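Local coordinates for [Ribosomal protein bS18]-alanine N-acetyltransferase (Escherichia coli O157:H7, PDB 5ISV) that probably transfers the acetyl group of acetyl-CoA to the N-terminal alanine of ribosomal protein bS18, as a GNAT-family N-acetyltransferase, at residues P13-I18 / A52-T57; Q20-F25 / N68-P73. All coordinates share one frame; numbering follows the deposited sequence.

Contact 1 of 2, residues P13-I18 / A52-T57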
ATOM      1  N   PRO A  13      10.155  13.313   4.645  1.00 31.73           N
ATOM      2  CA  PRO A  13      11.141  12.981   5.697  1.00 32.48           C
ATOM      3  C   PRO A  13      10.543  12.160   6.878  1.00 29.78           C
ATOM      4  O   PRO A  13      11.176  11.227   7.374  1.00 29.07           O
ATOM      5  CB  PRO A  13      11.641  14.356   6.156  1.00 34.85           C
ATOM      6  CG  PRO A  13      11.350  15.255   5.023  1.00 37.17           C
ATOM      7  CD  PRO A  13      10.090  14.767   4.401  1.00 34.14           C
ATOM      8  N   ALA A  14       9.338  12.510   7.323  1.00 27.42           N
ATOM      9  CA  ALA A  14       8.684  11.719   8.329  1.00 24.79           C
ATOM     10  C   ALA A  14       8.398  10.293   7.837  1.00 22.51           C
ATOM     11  O   ALA A  14       8.576   9.331   8.607  1.00 23.01           O
ATOM     12  CB  ALA A  14       7.407  12.406   8.845  1.00 25.96           C
ATOM     13  N   ALA A  15       8.029  10.130   6.558  1.00 22.52           N
ATOM     14  CA  ALA A  15       7.762   8.782   6.054  1.00 21.32           C
ATOM     15  C   ALA A  15       9.053   7.979   6.016  1.00 20.67           C
ATOM     16  O   ALA A  15       9.049   6.800   6.381  1.00 21.92           O
ATOM     17  CB  ALA A  15       7.052   8.799   4.717  1.00 22.57           C
ATOM     18  N   TYR A  16      10.146   8.600   5.536  1.00 22.61           N
ATOM     19  CA  TYR A  16      11.470   7.950   5.545  1.00 24.35           C
ATOM     20  C   TYR A  16      11.919   7.456   6.935  1.00 24.15           C
ATOM     21  O   TYR A  16      12.447   6.367   7.093  1.00 26.00           O
ATOM     22  CB  TYR A  16      12.536   8.899   4.922  1.00 26.54           C
ATOM     23  CG  TYR A  16      13.945   8.364   4.984  1.00 30.27           C
ATOM     24  CD1 TYR A  16      14.397   7.523   3.999  1.00 33.01           C
ATOM     25  CD2 TYR A  16      14.831   8.684   6.041  1.00 32.37           C
ATOM     26  CE1 TYR A  16      15.681   7.009   4.016  1.00 34.69           C
ATOM     27  CE2 TYR A  16      16.130   8.165   6.079  1.00 35.37           C
ATOM     28  CZ  TYR A  16      16.555   7.316   5.052  1.00 34.34           C
ATOM     29  OH  TYR A  16      17.834   6.786   5.047  1.00 34.84           O
ATOM     30  N   HIS A  17      11.675   8.281   7.962  1.00 24.38           N
ATOM     31  CA  HIS A  17      11.987   7.927   9.343  1.00 25.45           C
ATOM     32  C   HIS A  17      11.216   6.646   9.782  1.00 23.17           C
ATOM     33  O   HIS A  17      11.780   5.751  10.394  1.00 24.45           O
ATOM     34  CB  HIS A  17      11.687   9.170  10.240  1.00 27.00           C
ATOM     35  CG  HIS A  17      11.917   8.967  11.716  1.00 29.70           C
ATOM     36  ND1 HIS A  17      13.172   8.926  12.281  1.00 31.50           N
ATOM     37  CD2 HIS A  17      11.041   8.779  12.734  1.00 34.68           C
ATOM     38  CE1 HIS A  17      13.062   8.774  13.590  1.00 33.14           C
ATOM     39  NE2 HIS A  17      11.779   8.662  13.889  1.00 33.55           N
ATOM     40  N   ILE A  18       9.944   6.556   9.420  1.00 22.55           N
ATOM     41  CA  ILE A  18       9.157   5.329   9.664  1.00 21.98           C
ATOM     42  C   ILE A  18       9.743   4.113   8.937  1.00 23.49           C
ATOM     43  O   ILE A  18       9.914   3.053   9.505  1.00 23.83           O
ATOM     44  CB  ILE A  18       7.679   5.556   9.296  1.00 21.32           C
ATOM     45  CG1 ILE A  18       7.052   6.553  10.293  1.00 21.97           C
ATOM     46  CG2 ILE A  18       6.893   4.255   9.285  1.00 20.80           C
ATOM     47  CD1 ILE A  18       5.651   6.983   9.998  1.00 22.63           C
ATOM     48  N   ALA A  52       2.215   8.036  11.963  1.00 20.24           N
ATOM     49  CA  ALA A  52       2.289   6.672  12.435  1.00 20.27           C
ATOM     50  C   ALA A  52       2.373   5.608  11.318  1.00 19.74           C
ATOM     51  O   ALA A  52       2.873   4.508  11.541  1.00 20.64           O
ATOM     52  CB  ALA A  52       1.105   6.401  13.345  1.00 20.22           C
ATOM     53  N   ALA A  53       1.871   5.947  10.137  1.00 18.51           N
ATOM     54  CA  ALA A  53       1.897   5.011   8.992  1.00 17.74           C
ATOM     55  C   ALA A  53       1.785   5.810   7.697  1.00 17.74           C
ATOM     56  O   ALA A  53       1.318   6.937   7.674  1.00 19.32           O
ATOM     57  CB  ALA A  53       0.761   4.010   9.129  1.00 18.32           C
ATOM     58  N   PHE A  54       2.224   5.181   6.593  1.00 16.44           N
ATOM     59  CA  PHE A  54       2.031   5.792   5.274  1.00 16.36           C
ATOM     60  C   PHE A  54       1.810   4.676   4.233  1.00 16.00           C
ATOM     61  O   PHE A  54       2.154   3.540   4.491  1.00 16.29           O
ATOM     62  CB  PHE A  54       3.274   6.613   4.841  1.00 18.49           C
ATOM     63  CG  PHE A  54       4.508   5.791   4.650  1.00 18.42           C
ATOM     64  CD1 PHE A  54       4.733   5.118   3.429  1.00 19.47           C
ATOM     65  CD2 PHE A  54       5.440   5.621   5.644  1.00 19.40           C
ATOM     66  CE1 PHE A  54       5.821   4.326   3.297  1.00 20.46           C
ATOM     67  CE2 PHE A  54       6.547   4.840   5.490  1.00 20.65           C
ATOM     68  CZ  PHE A  54       6.745   4.179   4.294  1.00 19.69           C
ATOM     69  N   ALA A  55       1.197   5.104   3.131  1.00 15.65           N
ATOM     70  CA  ALA A  55       0.961   4.182   1.980  1.00 15.04           C
ATOM     71  C   ALA A  55       1.237   4.966   0.711  1.00 15.76           C
ATOM     72  O   ALA A  55       0.701   6.018   0.471  1.00 16.99           O
ATOM     73  CB  ALA A  55      -0.450   3.679   1.997  1.00 16.46           C
ATOM     74  N   ILE A  56       2.051   4.348  -0.157  1.00 15.31           N
ATOM     75  CA  ILE A  56       2.493   4.962  -1.439  1.00 16.22           C
ATOM     76  C   ILE A  56       1.851   4.130  -2.559  1.00 15.44           C
ATOM     77  O   ILE A  56       2.138   2.928  -2.683  1.00 16.66           O
ATOM     78  CB  ILE A  56       4.006   4.888  -1.540  1.00 16.53           C
ATOM     79  CG1 ILE A  56       4.769   5.430  -0.365  1.00 19.66           C
ATOM     80  CG2 ILE A  56       4.507   5.528  -2.854  1.00 16.95           C
ATOM     81  CD1 ILE A  56       4.524   6.874  -0.099  1.00 20.50           C
ATOM     82  N   THR A  57       1.038   4.797  -3.379  1.00 15.47           N
ATOM     83  CA  THR A  57       0.268   4.097  -4.414  1.00 16.55           C
ATOM     84  C   THR A  57       0.333   4.874  -5.708  1.00 16.69           C
ATOM     85  O   THR A  57       0.096   6.072  -5.719  1.00 17.83           O
ATOM     86  CB  THR A  57      -1.214   3.955  -4.001  1.00 17.18           C
ATOM     87  OG1 THR A  57      -1.295   3.248  -2.764  1.00 18.62           O
ATOM     88  CG2 THR A  57      -2.066   3.197  -5.043  1.00 17.93           C
TER
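Helix 13-18 lies across strand 52-57 at 105° between their N-to-C directions, the two axes approaching to 8.6 Å, and Ala15 and Phe54 bring their CA atoms to 6.5 Å. This is helix-on-sheet packing of the GNAT fold, in which a helix from the N-terminal part of the chain covers one face of the central sheet. A small residue, Ala15, faces the strand at the closest CA pair: its methyl lies over one face of the Phe54 ring, with CB 4.1 Å from the ring centroid and 27° off the normal, a CH-pi contact. Phe54 reaches the helix because its CG stands between the backbone N and the carbonyl carbon (chi1 64°), which carries the ring out from the strand and under the methyl of Ala15. Ile18, one helical turn further on, slides past the ring in the opposite direction. Its CG2 branch lies 3.9 Å from Phe54 CE2, an oblique approach. The other branch reaches out toward the strand, with CG1 anti to the carbonyl carbon and chi2 extended, and sets CD1 over the peptide between Ala52 and Ala53. There the strand carries a classic beta bulge, Ala52 and Ala53 both facing Leu45 of the adjoining strand, while their own methyls turn from helix 13-18 toward helix 80-94. Phe32 adds an edge-to-face ring contact to Phe54. The five touching residues are all buried, and the interaction is essentially apolar; its shortest approach places the carbonyl oxygen of Ala15, Ala15 O, 3.3 Å from Phe54 CE2.

Contact 2 of 2, residues Q20-F25 / N68-P73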
ATOM      1  N   GLN A  20      12.808   3.472   8.065  1.00 27.46           N
ATOM      2  CA  GLN A  20      14.016   2.988   8.776  1.00 26.49           C
ATOM      3  C   GLN A  20      13.746   2.155  10.011  1.00 27.82           C
ATOM      4  O   GLN A  20      14.502   1.250  10.365  1.00 29.00           O
ATOM      5  CB  GLN A  20      14.889   4.173   9.230  1.00 26.89           C
ATOM      6  CG  GLN A  20      15.353   5.100   8.152  1.00 28.50           C
ATOM      7  CD  GLN A  20      15.701   4.398   6.857  1.00 30.29           C
ATOM      8  OE1 GLN A  20      16.611   3.553   6.801  1.00 32.58           O
ATOM      9  NE2 GLN A  20      14.934   4.703   5.817  1.00 32.84           N
ATOM     10  N   ARG A  21      12.672   2.504  10.690  1.00 26.07           N
ATOM     11  CA  ARG A  21      12.298   1.849  11.910  1.00 27.98           C
ATOM     12  C   ARG A  21      11.515   0.587  11.605  1.00 27.92           C
ATOM     13  O   ARG A  21      11.652  -0.387  12.326  1.00 31.48           O
ATOM     14  CB  ARG A  21      11.497   2.851  12.756  1.00 27.64           C
ATOM     15  CG  ARG A  21      12.346   4.007  13.293  1.00 27.11           C
ATOM     16  CD  ARG A  21      11.494   5.159  13.832  1.00 27.39           C
ATOM     17  NE  ARG A  21      10.463   4.674  14.723  1.00 27.34           N
ATOM     18  CZ  ARG A  21      10.645   4.312  15.991  1.00 28.62           C
ATOM     19  NH1 ARG A  21      11.849   4.354  16.546  1.00 31.01           N
ATOM     20  NH2 ARG A  21       9.595   3.868  16.679  1.00 31.75           N
ATOM     21  N   ALA A  22      10.711   0.611  10.532  1.00 24.61           N
ATOM     22  CA  ALA A  22       9.761  -0.465  10.225  1.00 23.35           C
ATOM     23  C   ALA A  22      10.259  -1.592   9.315  1.00 24.71           C
ATOM     24  O   ALA A  22       9.893  -2.751   9.474  1.00 27.04           O
ATOM     25  CB  ALA A  22       8.506   0.137   9.629  1.00 23.14           C
ATOM     26  N   HIS A  23      11.101  -1.232   8.375  1.00 24.00           N
ATOM     27  CA  HIS A  23      11.516  -2.212   7.339  1.00 23.92           C
ATOM     28  C   HIS A  23      12.995  -2.569   7.394  1.00 27.65           C
ATOM     29  O   HIS A  23      13.823  -1.672   7.480  1.00 30.43           O
ATOM     30  CB  HIS A  23      11.162  -1.632   5.971  1.00 23.60           C
ATOM     31  CG  HIS A  23       9.701  -1.648   5.665  1.00 22.21           C
ATOM     32  ND1 HIS A  23       9.151  -0.997   4.577  1.00 21.82           N
ATOM     33  CD2 HIS A  23       8.680  -2.341   6.231  1.00 22.53           C
ATOM     34  CE1 HIS A  23       7.851  -1.225   4.534  1.00 20.51           C
ATOM     35  NE2 HIS A  23       7.543  -2.039   5.526  1.00 21.44           N
ATOM     36  N   ALA A  24      13.315  -3.871   7.331  1.00 26.50           N
ATOM     37  CA  ALA A  24      14.703  -4.364   7.246  1.00 29.16           C
ATOM     38  C   ALA A  24      15.420  -4.088   5.927  1.00 29.47           C
ATOM     39  O   ALA A  24      16.652  -4.076   5.901  1.00 31.03           O
ATOM     40  CB  ALA A  24      14.759  -5.847   7.541  1.00 30.94           C
ATOM     41  N   PHE A  25      14.648  -3.888   4.850  1.00 28.80           N
ATOM     42  CA  PHE A  25      15.163  -3.634   3.503  1.00 29.40           C
ATOM     43  C   PHE A  25      14.552  -2.293   3.129  1.00 27.96           C
ATOM     44  O   PHE A  25      13.695  -2.208   2.253  1.00 26.18           O
ATOM     45  CB  PHE A  25      14.764  -4.763   2.508  1.00 28.30           C
ATOM     46  CG  PHE A  25      15.282  -6.111   2.893  1.00 31.19           C
ATOM     47  CD1 PHE A  25      14.603  -6.889   3.822  1.00 31.39           C
ATOM     48  CD2 PHE A  25      16.442  -6.628   2.293  1.00 32.40           C
ATOM     49  CE1 PHE A  25      15.115  -8.099   4.214  1.00 35.61           C
ATOM     50  CE2 PHE A  25      16.931  -7.867   2.652  1.00 37.43           C
ATOM     51  CZ  PHE A  25      16.262  -8.605   3.614  1.00 39.66           C
ATOM     52  N   ASN A  68       4.425   0.735  -1.530  1.00 15.74           N
ATOM     53  CA  ASN A  68       4.978   0.552  -0.210  1.00 16.05           C
ATOM     54  C   ASN A  68       3.932   0.966   0.820  1.00 15.66           C
ATOM     55  O   ASN A  68       3.163   1.846   0.560  1.00 17.42           O
ATOM     56  CB  ASN A  68       6.218   1.435  -0.033  1.00 16.63           C
ATOM     57  CG  ASN A  68       7.093   1.003   1.137  1.00 18.51           C
ATOM     58  OD1 ASN A  68       6.874  -0.022   1.757  1.00 19.23           O
ATOM     59  ND2 ASN A  68       8.089   1.815   1.451  1.00 23.77           N
ATOM     60  N   ILE A  69       3.977   0.263   1.949  1.00 15.55           N
ATOM     61  CA  ILE A  69       3.169   0.661   3.119  1.00 14.98           C
ATOM     62  C   ILE A  69       3.991   0.282   4.315  1.00 16.89           C
ATOM     63  O   ILE A  69       4.693  -0.698   4.319  1.00 17.77           O
ATOM     64  CB  ILE A  69       1.793  -0.042   3.103  1.00 15.67           C
ATOM     65  CG1 ILE A  69       0.864   0.456   4.245  1.00 16.16           C
ATOM     66  CG2 ILE A  69       1.953  -1.573   3.117  1.00 16.36           C
ATOM     67  CD1 ILE A  69      -0.593   0.041   4.085  1.00 19.31           C
ATOM     68  N   ALA A  70       3.897   1.114   5.374  1.00 16.16           N
ATOM     69  CA  ALA A  70       4.600   0.831   6.637  1.00 16.45           C
ATOM     70  C   ALA A  70       3.840   1.441   7.781  1.00 17.56           C
ATOM     71  O   ALA A  70       3.193   2.481   7.638  1.00 18.49           O
ATOM     72  CB  ALA A  70       6.040   1.360   6.660  1.00 17.72           C
ATOM     73  N   VAL A  71       3.947   0.743   8.902  0.50 16.96           N
ATOM     74  CA  VAL A  71       3.472   1.272  10.206  0.50 17.56           C
ATOM     75  C   VAL A  71       4.663   1.339  11.147  0.50 18.40           C
ATOM     76  O   VAL A  71       5.413   0.379  11.283  0.50 19.80           O
ATOM     77  CB  VAL A  71       2.324   0.418  10.805  0.50 18.15           C
ATOM     78  CG1 VAL A  71       1.986   0.879  12.222  0.50 17.76           C
ATOM     79  CG2 VAL A  71       1.057   0.533   9.967  0.50 19.66           C
ATOM     80  N   ASP A  72       4.811   2.476  11.833  1.00 19.29           N
ATOM     81  CA  ASP A  72       5.901   2.640  12.767  1.00 21.41           C
ATOM     82  C   ASP A  72       5.798   1.574  13.876  1.00 21.49           C
ATOM     83  O   ASP A  72       4.691   1.297  14.334  1.00 23.49           O
ATOM     84  CB  ASP A  72       5.840   4.043  13.368  1.00 23.61           C
ATOM     85  CG  ASP A  72       6.999   4.327  14.244  1.00 27.08           C
ATOM     86  OD1 ASP A  72       7.046   3.831  15.396  1.00 27.49           O
ATOM     87  OD2 ASP A  72       7.922   4.986  13.729  1.00 33.95           O
ATOM     88  N   PRO A  73       6.917   0.934  14.262  1.00 22.25           N
ATOM     89  CA  PRO A  73       6.792  -0.177  15.233  1.00 25.81           C
ATOM     90  C   PRO A  73       6.177   0.166  16.601  1.00 28.47           C
ATOM     91  O   PRO A  73       5.677  -0.740  17.267  1.00 30.44           O
ATOM     92  CB  PRO A  73       8.230  -0.698  15.410  1.00 31.08           C
ATOM     93  CG  PRO A  73       9.118   0.306  14.765  1.00 29.91           C
ATOM     94  CD  PRO A  73       8.301   1.080  13.769  1.00 25.86           C
TER
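Arg21 sets out with CG beside its backbone N and bends at chi3 (49°), which turns its guanidinium back onto Asp72, whose carboxylate carbon stands anti to the backbone N. The two flat groups are 16° from coplanar and meet side-on in a bidentate salt bridge. Arg21 NE gives a 2.7 Å bond to Asp72 OD2, met on the syn side but tilted from the carboxylate plane, and Arg21 NH2 gives a nearly straight bond (176°) of 2.9 Å to the syn lone pair of Asp72 OD1. Gripped at both oxygens, the carboxylate has little freedom to rotate; OD1 also accepts the backbone N-H of Asp74. Pro73 packs under the arginine stem, its CD 3.8 Å from Arg21 CB and its CG over one face of the guanidinium. At the helix end, Ala22 CB rests 4.0 Å from Ala70 CB and near the carbonyl of Val71. His23, the first residue to leave helical backbone angles, presents a ring edge to the strand: its CE1 lies 3.2 Å from Asn68 OD1 and equally 3.2 Å from Ile69 O, while Ala70 CB comes in obliquely. Glu19 fixes this end, one carboxylate oxygen taking His23 ND1 and the other Asn68 ND2, so that ring and amide are held by a common partner. Ile69 and Val71 point their side chains away from the helix. The segment 69-71 is predicted to bind acetyl-CoA, and the arrangement is consistent with the GNAT cofactor-binding strand, backed here by the end of helix 12-22.

From the N terminus, helix 12-22 supplies the first partner of both contacts: residues 13-18 come first, then 20-25 at its end and beyond. The chain next runs through helix 29-34 and strand 43-47 before strand 50-60 returns to the helix, closing contact 1 over 33 intervening residues. Strand 63-71 follows and closes contact 2 across 42. Because the segments alternate along the chain, the two closures cross. Their second segments are antiparallel neighbours in one sheet, joined by probable backbone bonds such as Ala52 O to Asp72 N at 2.8 Å. Helix 12-22 and the turn after it thus pack on two adjacent inner strands, of which 63-71 ends in the predicted acetyl-CoA site.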